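Local coordinates for protein AlyGC (Glaciecola chathamensis, PDB 5GKD) that acts as a family 6 polysaccharide lyase that cleaves alginate, probably by beta-elimination, with a calcium ion bound in its N-terminal half, at residues K508-A520 against Y543-L555. Sequence-based numbering, arbitrary orientation.
Sequences KGNLTLDGVYVDA and YRLAIKNSTFENL
L511 and L513 meet A546 and K548 through a parallel ladder that joins strands 510-514 and 543-548: their axes run 4.7 Å apart and 1° off parallel, and L511 N to R544 O (3.0 Å) starts the series. At the turn, S550 takes over from the backbone. Its OG, anti to the carbonyl carbon (chi1 -61°), accepts V516 N at 3.2 Å and donates to K548 O, which G515 N also grips, so one buried hydroxyl ties both turns together. The ladder resumes with T551 N on V516 O and closes with A520 N on E553 O. Inside, the F552 ring receives L513 CD1 at its edge (4.0 Å from CZ), while V518 CB approaches CD2 obliquely. On the outer face, T551 CG2 lies 3.5 Å from Y517 CE2, and Y517 OH reaches E553 OE1 in a weak hydrogen bond. At the start, N510 OD1 takes R544 N on a lone pair, in the carbonyl plane (2.8 Å), and N510 CB lies over one face of the guanidinium; R544 NH2 also donates to V434 O, and the guanidinium makes a cation-pi contact with F436. The strand pairing makes these two successive coils of a parallel beta-helix, probably right-handed, as in pectate-lyase-like folds: strands 482-487 and 493-497 continue the stack before them, 572-578 and 581-585 after, while strand 530-534 packs its L531 and I532 against F552 and L513 from across the core.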
ATOM      1  N   LYS A 508      -8.801  -8.862  11.666  1.00 23.98           N
ATOM      2  CA  LYS A 508      -9.564  -9.384  12.793  1.00 23.62           C
ATOM      3  C   LYS A 508      -9.462  -8.462  14.003  1.00 24.66           C
ATOM      4  O   LYS A 508     -10.157  -8.684  14.994  1.00 25.68           O
ATOM      5  CB  LYS A 508      -9.153 -10.818  13.185  1.00 24.93           C
ATOM      6  CG  LYS A 508      -9.178 -11.781  11.977  1.00 31.69           C
ATOM      7  CD  LYS A 508      -8.541 -13.124  12.255  1.00 33.28           C
ATOM      8  CE  LYS A 508      -9.312 -13.857  13.307  1.00 40.71           C
ATOM      9  NZ  LYS A 508     -10.752 -13.822  12.966  1.00 37.48           N
ATOM     10  N   GLY A 509      -8.642  -7.419  13.948  1.00 21.89           N
ATOM     11  CA  GLY A 509      -8.595  -6.461  15.031  1.00 20.73           C
ATOM     12  C   GLY A 509      -9.769  -5.496  14.980  1.00 23.48           C
ATOM     13  O   GLY A 509     -10.172  -5.022  13.917  1.00 23.12           O
ATOM     14  N   ASN A 510     -10.336  -5.232  16.150  1.00 22.45           N
ATOM     15  CA  ASN A 510     -11.334  -4.196  16.354  1.00 21.52           C
ATOM     16  C   ASN A 510     -11.065  -3.636  17.744  1.00 24.76           C
ATOM     17  O   ASN A 510     -10.763  -4.396  18.663  1.00 24.67           O
ATOM     18  CB  ASN A 510     -12.781  -4.731  16.229  1.00 19.67           C
ATOM     19  CG  ASN A 510     -13.045  -5.471  14.902  1.00 23.51           C
ATOM     20  OD1 ASN A 510     -13.204  -4.850  13.863  1.00 25.68           O
ATOM     21  ND2 ASN A 510     -13.121  -6.801  14.953  1.00 25.44           N
ATOM     22  N   LEU A 511     -11.148  -2.316  17.900  1.00 24.40           N
ATOM     23  CA  LEU A 511     -10.607  -1.665  19.084  1.00 23.59           C
ATOM     24  C   LEU A 511     -11.609  -0.696  19.695  1.00 23.24           C
ATOM     25  O   LEU A 511     -12.171   0.142  18.989  1.00 23.80           O
ATOM     26  CB  LEU A 511      -9.312  -0.911  18.741  1.00 22.43           C
ATOM     27  CG  LEU A 511      -8.688  -0.088  19.878  1.00 28.31           C
ATOM     28  CD1 LEU A 511      -8.287  -0.990  21.046  1.00 25.10           C
ATOM     29  CD2 LEU A 511      -7.491   0.750  19.402  1.00 22.55           C
ATOM     30  N   THR A 512     -11.815  -0.807  21.005  1.00 25.14           N
ATOM     31  CA  THR A 512     -12.472   0.225  21.792  1.00 23.27           C
ATOM     32  C   THR A 512     -11.487   0.761  22.817  1.00 26.23           C
ATOM     33  O   THR A 512     -10.848  -0.017  23.531  1.00 29.98           O
ATOM     34  CB  THR A 512     -13.721  -0.300  22.493  1.00 27.83           C
ATOM     35  OG1 THR A 512     -14.745  -0.563  21.526  1.00 25.62           O
ATOM     36  CG2 THR A 512     -14.236   0.717  23.514  1.00 28.78           C
ATOM     37  N   LEU A 513     -11.328   2.078  22.848  1.00 27.57           N
ATOM     38  CA  LEU A 513     -10.602   2.778  23.896  1.00 26.02           C
ATOM     39  C   LEU A 513     -11.618   3.528  24.744  1.00 30.25           C
ATOM     40  O   LEU A 513     -12.456   4.260  24.209  1.00 29.52           O
ATOM     41  CB  LEU A 513      -9.575   3.760  23.325  1.00 26.05           C
ATOM     42  CG  LEU A 513      -8.447   3.219  22.453  1.00 24.74           C
ATOM     43  CD1 LEU A 513      -7.596   4.348  21.934  1.00 24.35           C
ATOM     44  CD2 LEU A 513      -7.600   2.252  23.218  1.00 26.74           C
ATOM     45  N   ASP A 514     -11.530   3.359  26.059  1.00 30.07           N
ATOM     46  CA  ASP A 514     -12.520   3.908  26.976  1.00 29.67           C
ATOM     47  C   ASP A 514     -11.780   4.489  28.179  1.00 34.44           C
ATOM     48  O   ASP A 514     -11.161   3.751  28.953  1.00 30.32           O
ATOM     49  CB  ASP A 514     -13.516   2.822  27.383  1.00 29.03           C
ATOM     50  CG  ASP A 514     -14.618   3.334  28.277  1.00 36.21           C
ATOM     51  OD1 ASP A 514     -14.661   4.556  28.542  1.00 38.24           O
ATOM     52  OD2 ASP A 514     -15.463   2.505  28.691  1.00 38.01           O
ATOM     53  N   GLY A 515     -11.807   5.813  28.311  1.00 29.34           N
ATOM     54  CA  GLY A 515     -11.248   6.457  29.482  1.00 32.90           C
ATOM     55  C   GLY A 515      -9.739   6.474  29.583  1.00 31.15           C
ATOM     56  O   GLY A 515      -9.208   6.644  30.671  1.00 38.76           O
ATOM     57  N   VAL A 516      -9.026   6.314  28.499  1.00 31.01           N
ATOM     58  CA  VAL A 516      -7.589   6.242  28.595  1.00 25.47           C
ATOM     59  C   VAL A 516      -7.007   7.631  28.369  1.00 25.17           C
ATOM     60  O   VAL A 516      -7.671   8.540  27.877  1.00 30.14           O
ATOM     61  CB  VAL A 516      -6.989   5.213  27.608  1.00 29.39           C
ATOM     62  CG1 VAL A 516      -7.761   3.909  27.662  1.00 29.83           C
ATOM     63  CG2 VAL A 516      -6.951   5.772  26.190  1.00 28.37           C
ATOM     64  N   TYR A 517      -5.745   7.789  28.733  1.00 25.79           N
ATOM     65  CA  TYR A 517      -5.043   9.052  28.585  1.00 28.74           C
ATOM     66  C   TYR A 517      -3.721   8.770  27.888  1.00 29.22           C
ATOM     67  O   TYR A 517      -2.932   7.945  28.361  1.00 30.11           O
ATOM     68  CB  TYR A 517      -4.831   9.707  29.959  1.00 34.48           C
ATOM     69  CG  TYR A 517      -4.379  11.137  29.899  1.00 35.88           C
ATOM     70  CD1 TYR A 517      -3.050  11.456  29.616  1.00 40.02           C
ATOM     71  CD2 TYR A 517      -5.271  12.182  30.131  1.00 41.14           C
ATOM     72  CE1 TYR A 517      -2.618  12.769  29.554  1.00 39.16           C
ATOM     73  CE2 TYR A 517      -4.848  13.510  30.068  1.00 50.10           C
ATOM     74  CZ  TYR A 517      -3.518  13.790  29.778  1.00 50.53           C
ATOM     75  OH  TYR A 517      -3.083  15.094  29.715  1.00 56.08           O
ATOM     76  N   VAL A 518      -3.479   9.443  26.770  1.00 29.58           N
ATOM     77  CA  VAL A 518      -2.273   9.223  25.987  1.00 26.86           C
ATOM     78  C   VAL A 518      -1.515  10.529  25.902  1.00 25.64           C
ATOM     79  O   VAL A 518      -2.050  11.532  25.417  1.00 29.79           O
ATOM     80  CB  VAL A 518      -2.562   8.683  24.575  1.00 25.70           C
ATOM     81  CG1 VAL A 518      -1.247   8.543  23.802  1.00 22.34           C
ATOM     82  CG2 VAL A 518      -3.261   7.343  24.631  1.00 21.61           C
ATOM     83  N   ASP A 519      -0.271  10.509  26.364  1.00 27.08           N
ATOM     84  CA  ASP A 519       0.670  11.607  26.216  1.00 28.42           C
ATOM     85  C   ASP A 519       1.783  11.100  25.312  1.00 27.20           C
ATOM     86  O   ASP A 519       2.572  10.243  25.717  1.00 31.91           O
ATOM     87  CB  ASP A 519       1.191  12.051  27.587  1.00 28.93           C
ATOM     88  CG  ASP A 519       2.263  13.118  27.504  1.00 29.69           C
ATOM     89  OD1 ASP A 519       2.538  13.641  26.408  1.00 32.40           O
ATOM     90  OD2 ASP A 519       2.847  13.440  28.561  1.00 37.55           O
ATOM     91  N   ALA A 520       1.838  11.623  24.088  1.00 27.02           N
ATOM     92  CA  ALA A 520       2.804  11.206  23.080  1.00 24.89           C
ATOM     93  C   ALA A 520       4.107  11.999  23.133  1.00 26.66           C
ATOM     94  O   ALA A 520       4.850  12.012  22.145  1.00 27.27           O
ATOM     95  CB  ALA A 520       2.194  11.329  21.685  1.00 27.69           C
ATOM     96  N   TYR A 543     -12.815  -3.280   9.807  1.00 19.40           N
ATOM     97  CA  TYR A 543     -12.518  -3.136  11.229  1.00 19.59           C
ATOM     98  C   TYR A 543     -13.459  -2.110  11.846  1.00 20.89           C
ATOM     99  O   TYR A 543     -14.090  -1.320  11.149  1.00 22.13           O
ATOM    100  CB  TYR A 543     -11.041  -2.737  11.479  1.00 17.37           C
ATOM    101  CG  TYR A 543     -10.715  -1.355  10.991  1.00 17.47           C
ATOM    102  CD1 TYR A 543     -10.431  -1.116   9.650  1.00 16.65           C
ATOM    103  CD2 TYR A 543     -10.728  -0.282  11.854  1.00 18.24           C
ATOM    104  CE1 TYR A 543     -10.158   0.151   9.197  1.00 17.18           C
ATOM    105  CE2 TYR A 543     -10.440   0.994  11.408  1.00 22.09           C
ATOM    106  CZ  TYR A 543     -10.165   1.206  10.081  1.00 18.87           C
ATOM    107  OH  TYR A 543      -9.904   2.481   9.651  1.00 19.84           O
ATOM    108  N   ARG A 544     -13.528  -2.125  13.178  1.00 22.48           N
ATOM    109  CA  ARG A 544     -14.307  -1.190  13.975  1.00 20.95           C
ATOM    110  C   ARG A 544     -13.391  -0.465  14.958  1.00 23.10           C
ATOM    111  O   ARG A 544     -12.508  -1.077  15.563  1.00 24.18           O
ATOM    112  CB  ARG A 544     -15.424  -1.919  14.748  1.00 21.78           C
ATOM    113  CG  ARG A 544     -16.512  -2.528  13.886  1.00 25.48           C
ATOM    114  CD  ARG A 544     -17.347  -3.547  14.641  1.00 24.43           C
ATOM    115  NE  ARG A 544     -16.673  -4.837  14.753  1.00 29.23           N
ATOM    116  CZ  ARG A 544     -16.838  -5.675  15.772  1.00 27.66           C
ATOM    117  NH1 ARG A 544     -17.653  -5.354  16.767  1.00 26.84           N
ATOM    118  NH2 ARG A 544     -16.178  -6.819  15.805  1.00 23.79           N
ATOM    119  N   LEU A 545     -13.617   0.836  15.135  1.00 24.24           N
ATOM    120  CA  LEU A 545     -12.846   1.641  16.076  1.00 25.23           C
ATOM    121  C   LEU A 545     -13.799   2.535  16.864  1.00 24.92           C
ATOM    122  O   LEU A 545     -14.520   3.342  16.272  1.00 23.91           O
ATOM    123  CB  LEU A 545     -11.787   2.474  15.336  1.00 24.16           C
ATOM    124  CG  LEU A 545     -10.993   3.500  16.152  1.00 19.45           C
ATOM    125  CD1 LEU A 545     -10.271   2.833  17.298  1.00 22.68           C
ATOM    126  CD2 LEU A 545     -10.020   4.256  15.264  1.00 21.31           C
ATOM    127  N   ALA A 546     -13.806   2.386  18.190  1.00 26.17           N
ATOM    128  CA  ALA A 546     -14.612   3.200  19.100  1.00 25.04           C
ATOM    129  C   ALA A 546     -13.699   3.867  20.118  1.00 27.16           C
ATOM    130  O   ALA A 546     -12.817   3.217  20.686  1.00 27.66           O
ATOM    131  CB  ALA A 546     -15.670   2.360  19.824  1.00 26.74           C
ATOM    132  N   ILE A 547     -13.908   5.162  20.339  1.00 30.24           N
ATOM    133  CA  ILE A 547     -13.081   5.971  21.228  1.00 26.61           C
ATOM    134  C   ILE A 547     -14.010   6.770  22.131  1.00 28.27           C
ATOM    135  O   ILE A 547     -14.796   7.590  21.643  1.00 29.72           O
ATOM    136  CB  ILE A 547     -12.149   6.901  20.437  1.00 27.56           C
ATOM    137  CG1 ILE A 547     -11.166   6.069  19.616  1.00 24.41           C
ATOM    138  CG2 ILE A 547     -11.403   7.850  21.362  1.00 24.93           C
ATOM    139  CD1 ILE A 547     -10.329   6.875  18.707  1.00 26.11           C
ATOM    140  N   LYS A 548     -13.928   6.528  23.440  1.00 28.09           N
ATOM    141  CA  LYS A 548     -14.864   7.103  24.407  1.00 34.02           C
ATOM    142  C   LYS A 548     -14.107   7.612  25.619  1.00 29.58           C
ATOM    143  O   LYS A 548     -13.232   6.919  26.137  1.00 31.92           O
ATOM    144  CB  LYS A 548     -15.901   6.074  24.880  1.00 32.29           C
ATOM    145  CG  LYS A 548     -16.488   5.244  23.786  1.00 37.97           C
ATOM    146  CD  LYS A 548     -17.332   4.097  24.303  1.00 39.43           C
ATOM    147  CE  LYS A 548     -17.909   3.330  23.110  1.00 46.78           C
ATOM    148  NZ  LYS A 548     -18.772   2.182  23.491  1.00 42.73           N
ATOM    149  N   ASN A 549     -14.455   8.811  26.082  1.00 29.96           N
ATOM    150  CA  ASN A 549     -13.976   9.321  27.371  1.00 30.16           C
ATOM    151  C   ASN A 549     -12.456   9.412  27.439  1.00 32.33           C
ATOM    152  O   ASN A 549     -11.876   9.287  28.519  1.00 30.53           O
ATOM    153  CB  ASN A 549     -14.481   8.453  28.529  1.00 30.27           C
ATOM    154  CG  ASN A 549     -15.965   8.186  28.448  1.00 31.34           C
ATOM    155  OD1 ASN A 549     -16.395   7.038  28.384  1.00 40.22           O
ATOM    156  ND2 ASN A 549     -16.757   9.245  28.446  1.00 30.62           N
ATOM    157  N   SER A 550     -11.782   9.621  26.314  1.00 28.17           N
ATOM    158  CA  SER A 550     -10.337   9.518  26.310  1.00 25.93           C
ATOM    159  C   SER A 550      -9.702  10.851  25.954  1.00 24.78           C
ATOM    160  O   SER A 550     -10.336  11.743  25.396  1.00 28.02           O
ATOM    161  CB  SER A 550      -9.863   8.426  25.338  1.00 27.84           C
ATOM    162  OG  SER A 550     -10.373   7.169  25.727  1.00 27.73           O
ATOM    163  N   THR A 551      -8.424  10.962  26.273  1.00 25.34           N
ATOM    164  CA  THR A 551      -7.677  12.188  26.070  1.00 25.45           C
ATOM    165  C   THR A 551      -6.362  11.860  25.384  1.00 26.29           C
ATOM    166  O   THR A 551      -5.673  10.914  25.767  1.00 26.20           O
ATOM    167  CB  THR A 551      -7.407  12.899  27.411  1.00 27.77           C
ATOM    168  OG1 THR A 551      -8.647  13.105  28.087  1.00 30.44           O
ATOM    169  CG2 THR A 551      -6.728  14.238  27.181  1.00 27.73           C
ATOM    170  N   PHE A 552      -6.011  12.657  24.382  1.00 24.89           N
ATOM    171  CA  PHE A 552      -4.823  12.408  23.577  1.00 27.10           C
ATOM    172  C   PHE A 552      -4.108  13.736  23.404  1.00 26.61           C
ATOM    173  O   PHE A 552      -4.689  14.677  22.859  1.00 28.73           O
ATOM    174  CB  PHE A 552      -5.197  11.791  22.215  1.00 25.73           C
ATOM    175  CG  PHE A 552      -6.065  10.553  22.325  1.00 28.45           C
ATOM    176  CD1 PHE A 552      -7.443  10.661  22.348  1.00 25.34           C
ATOM    177  CD2 PHE A 552      -5.497   9.287  22.405  1.00 23.84           C
ATOM    178  CE1 PHE A 552      -8.234   9.549  22.449  1.00 26.45           C
ATOM    179  CE2 PHE A 552      -6.291   8.172  22.519  1.00 25.02           C
ATOM    180  CZ  PHE A 552      -7.662   8.300  22.543  1.00 24.23           C
ATOM    181  N   GLU A 553      -2.862  13.818  23.868  1.00 28.00           N
ATOM    182  CA  GLU A 553      -2.158  15.089  23.929  1.00 27.18           C
ATOM    183  C   GLU A 553      -0.730  14.966  23.436  1.00 27.09           C
ATOM    184  O   GLU A 553      -0.097  13.916  23.555  1.00 28.88           O
ATOM    185  CB  GLU A 553      -2.095  15.645  25.353  1.00 32.44           C
ATOM    186  CG  GLU A 553      -3.385  16.206  25.866  1.00 39.97           C
ATOM    187  CD  GLU A 553      -3.212  16.847  27.232  1.00 47.60           C
ATOM    188  OE1 GLU A 553      -2.105  16.727  27.810  1.00 45.77           O
ATOM    189  OE2 GLU A 553      -4.180  17.471  27.717  1.00 56.22           O
ATOM    190  N   ASN A 554      -0.220  16.084  22.923  1.00 26.90           N
ATOM    191  CA  ASN A 554       1.206  16.263  22.665  1.00 28.25           C
ATOM    192  C   ASN A 554       1.701  15.342  21.550  1.00 28.38           C
ATOM    193  O   ASN A 554       2.774  14.740  21.643  1.00 28.75           O
ATOM    194  CB  ASN A 554       2.014  16.068  23.949  1.00 27.72           C
ATOM    195  CG  ASN A 554       1.643  17.086  25.021  1.00 32.21           C
ATOM    196  OD1 ASN A 554       1.451  18.265  24.729  1.00 26.04           O
ATOM    197  ND2 ASN A 554       1.520  16.623  26.262  1.00 29.91           N
ATOM    198  N   LEU A 555       0.903  15.224  20.489  1.00 27.41           N
ATOM    199  CA  LEU A 555       1.348  14.592  19.251  1.00 23.26           C
ATOM    200  C   LEU A 555       2.069  15.642  18.406  1.00 28.26           C
ATOM    201  O   LEU A 555       1.680  15.974  17.285  1.00 25.03           O
ATOM    202  CB  LEU A 555       0.171  13.978  18.501  1.00 22.81           C
ATOM    203  CG  LEU A 555      -0.419  12.647  18.997  1.00 23.02           C
ATOM    204  CD1 LEU A 555      -1.212  12.801  20.275  1.00 25.84           C
ATOM    205  CD2 LEU A 555      -1.288  12.034  17.907  1.00 25.19           C
TER
HETATM  206  O   HOH W   1     -15.427  -5.977  12.271  1.00 30.57           O
HETATM  207  O   HOH W   2     -17.332  -0.109  21.959  1.00 31.57           O
HETATM  208  O   HOH W   3       5.185  14.093  20.402  1.00 29.19           O